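Local coordinates for SaTIE-TED (Staphylococcus aureus, PDB 6FX6), which is a thioester domain of a cell-wall-anchored surface protein, of unknown function but probably able to attach covalently to host targets through its thioester, at residues 137-142 / 156-161. Sequence-based numbering, arbitrary orientation.
Sequences QRASFH and FVDTNN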
loop_
_atom_site.group_PDB
_atom_site.type_symbol
_atom_site.label_atom_id
_atom_site.label_comp_id
_atom_site.label_asym_id
_atom_site.label_seq_id
_atom_site.Cartn_x
_atom_site.Cartn_y
_atom_site.Cartn_z
ATOM N N GLN A 137 4.963 -0.796 -12.554
ATOM C CA GLN A 137 5.290 -1.597 -13.735
ATOM C C GLN A 137 4.216 -2.647 -13.992
ATOM O O GLN A 137 3.648 -3.209 -13.053
ATOM C CB GLN A 137 6.660 -2.271 -13.595
ATOM C CG GLN A 137 7.827 -1.324 -13.326
ATOM C CD GLN A 137 7.931 -0.190 -14.338
ATOM O OE1 GLN A 137 7.711 -0.383 -15.535
ATOM N NE2 GLN A 137 8.265 1.003 -13.855
ATOM N N ARG A 138 3.947 -2.891 -15.272
ATOM C CA ARG A 138 2.917 -3.826 -15.713
ATOM C C ARG A 138 3.522 -4.845 -16.668
ATOM O O ARG A 138 4.532 -4.577 -17.325
ATOM C CB ARG A 138 1.777 -3.068 -16.403
ATOM C CG ARG A 138 1.036 -2.089 -15.496
ATOM C CD ARG A 138 0.181 -2.820 -14.469
ATOM N NE ARG A 138 -0.531 -1.907 -13.570
ATOM C CZ ARG A 138 -0.026 -1.342 -12.465
ATOM N NH1 ARG A 138 -0.792 -0.537 -11.741
ATOM N NH2 ARG A 138 1.227 -1.560 -12.075
ATOM N N ALA A 139 2.901 -6.023 -16.727
ATOM C CA ALA A 139 3.311 -7.082 -17.651
ATOM C C ALA A 139 3.291 -6.621 -19.107
ATOM O O ALA A 139 2.574 -5.685 -19.462
ATOM C CB ALA A 139 2.420 -8.297 -17.480
ATOM N N SER A 140 4.088 -7.275 -19.951
ATOM C CA SER A 140 4.169 -6.916 -21.376
ATOM C C SER A 140 2.861 -7.193 -22.130
ATOM O O SER A 140 2.585 -6.563 -23.149
ATOM C CB SER A 140 5.320 -7.660 -22.050
ATOM O OG SER A 140 5.138 -9.064 -21.964
ATOM N N PHE A 141 2.063 -8.130 -21.624
ATOM C CA PHE A 141 0.746 -8.438 -22.204
ATOM C C PHE A 141 -0.421 -7.670 -21.552
ATOM O O PHE A 141 -1.582 -7.984 -21.800
ATOM C CB PHE A 141 0.495 -9.958 -22.220
ATOM C CG PHE A 141 0.712 -10.647 -20.891
ATOM C CD1 PHE A 141 -0.174 -10.466 -19.832
ATOM C CD2 PHE A 141 1.801 -11.500 -20.706
ATOM C CE1 PHE A 141 0.032 -11.105 -18.616
ATOM C CE2 PHE A 141 2.005 -12.145 -19.495
ATOM C CZ PHE A 141 1.117 -11.947 -18.448
ATOM N N HIS A 142 -0.111 -6.653 -20.749
ATOM C CA HIS A 142 -1.116 -5.839 -20.052
ATOM C C HIS A 142 -2.083 -5.177 -21.032
ATOM O O HIS A 142 -1.660 -4.571 -22.007
ATOM C CB HIS A 142 -0.417 -4.771 -19.205
ATOM C CG HIS A 142 -1.340 -3.950 -18.365
ATOM N ND1 HIS A 142 -2.297 -4.511 -17.551
ATOM C CD2 HIS A 142 -1.429 -2.612 -18.183
ATOM C CE1 HIS A 142 -2.944 -3.555 -16.908
ATOM N NE2 HIS A 142 -2.438 -2.393 -17.277
ATOM N N PHE A 156 1.867 -17.579 -21.922
ATOM C CA PHE A 156 2.068 -16.172 -22.257
ATOM C C PHE A 156 3.241 -15.653 -21.449
ATOM O O PHE A 156 3.216 -15.703 -20.215
ATOM C CB PHE A 156 0.806 -15.367 -21.964
ATOM C CG PHE A 156 -0.413 -15.895 -22.662
ATOM C CD1 PHE A 156 -0.619 -15.637 -24.011
ATOM C CD2 PHE A 156 -1.338 -16.686 -21.981
ATOM C CE1 PHE A 156 -1.738 -16.141 -24.671
ATOM C CE2 PHE A 156 -2.459 -17.191 -22.631
ATOM C CZ PHE A 156 -2.659 -16.917 -23.977
ATOM N N VAL A 157 4.272 -15.185 -22.152
ATOM C CA VAL A 157 5.506 -14.738 -21.528
ATOM C C VAL A 157 5.412 -13.247 -21.232
ATOM O O VAL A 157 5.054 -12.459 -22.103
ATOM C CB VAL A 157 6.729 -15.006 -22.436
ATOM C CG1 VAL A 157 8.013 -14.485 -21.793
ATOM C CG2 VAL A 157 6.852 -16.495 -22.741
ATOM N N ASP A 158 5.740 -12.874 -20.000
ATOM C CA ASP A 158 5.889 -11.477 -19.615
ATOM C C ASP A 158 7.341 -11.046 -19.841
ATOM O O ASP A 158 8.200 -11.303 -19.004
ATOM C CB ASP A 158 5.495 -11.287 -18.144
ATOM C CG ASP A 158 5.735 -9.866 -17.640
ATOM O OD1 ASP A 158 5.855 -8.939 -18.467
ATOM O OD2 ASP A 158 5.807 -9.683 -16.407
ATOM N N THR A 159 7.600 -10.372 -20.958
ATOM C CA THR A 159 8.938 -9.842 -21.259
ATOM C C THR A 159 9.354 -8.640 -20.387
ATOM O O THR A 159 10.521 -8.253 -20.421
ATOM C CB THR A 159 9.085 -9.462 -22.752
ATOM O OG1 THR A 159 8.028 -8.577 -23.142
ATOM C CG2 THR A 159 9.044 -10.703 -23.627
ATOM N N ASN A 160 8.424 -8.053 -19.622
ATOM C CA ASN A 160 8.759 -7.000 -18.636
ATOM C C ASN A 160 9.300 -7.518 -17.290
ATOM O O ASN A 160 9.693 -6.707 -16.450
ATOM C CB ASN A 160 7.550 -6.078 -18.367
ATOM C CG ASN A 160 7.461 -4.906 -19.330
ATOM O OD1 ASN A 160 7.978 -4.946 -20.448
ATOM N ND2 ASN A 160 6.783 -3.849 -18.895
ATOM N N ASN A 161 9.291 -8.838 -17.069
ATOM C CA ASN A 161 9.894 -9.450 -15.874
ATOM C C ASN A 161 9.225 -8.941 -14.573
ATOM O O ASN A 161 9.899 -8.478 -13.644
ATOM C CB ASN A 161 11.430 -9.225 -15.891
ATOM C CG ASN A 161 12.176 -10.007 -14.807
ATOM O OD1 ASN A 161 11.798 -11.121 -14.438
ATOM N ND2 ASN A 161 13.251 -9.412 -14.297
#
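Asp158 OD1 is gripped by two backbone amides, Ser140 N across the contact at 2.8 Å and Asn160 N of its own loop at 3.0 Å. They come in over opposite faces of the carboxylate, leaving OD1 held between loop 137-142 and turn 158-161; CG lies anti to the backbone N (chi1 175°), which carries the group across to Ser140. The other oxygen, OD2, is taken by the hydroxyl of Thr162; with both oxygens bonded, the carboxylate's rotation is probably well fixed. Ala139 CB packs against Asp158 CG at 3.7 Å. A second bond runs the other way across the contact: Ser140 OG, turned in between its own N and carbonyl carbon (chi1 60°), accepts from Thr159 N at 3.0 Å. Further along, Asn160 ND2 lies 2.8 Å from Arg138 O, nearly on the C=O line, but the bond is bent at the N-H (130°) and the oxygen stands out of the amide plane. On the inner side the Phe141 ring holds Ala139 CB over one face near its rim, while its edge meets the backbone at Val157 O (3.7 Å from CD2); Leu184 and Leu233 of two different sheets also touch this ring. Two type I beta turns, 139-142 and 158-161, are thus tied together, joining the loop after helix 121-134 to edge strand 154-157 of a three-stranded antiparallel sheet, with Asp158 OD1 and Asn160 N closing an Asx turn.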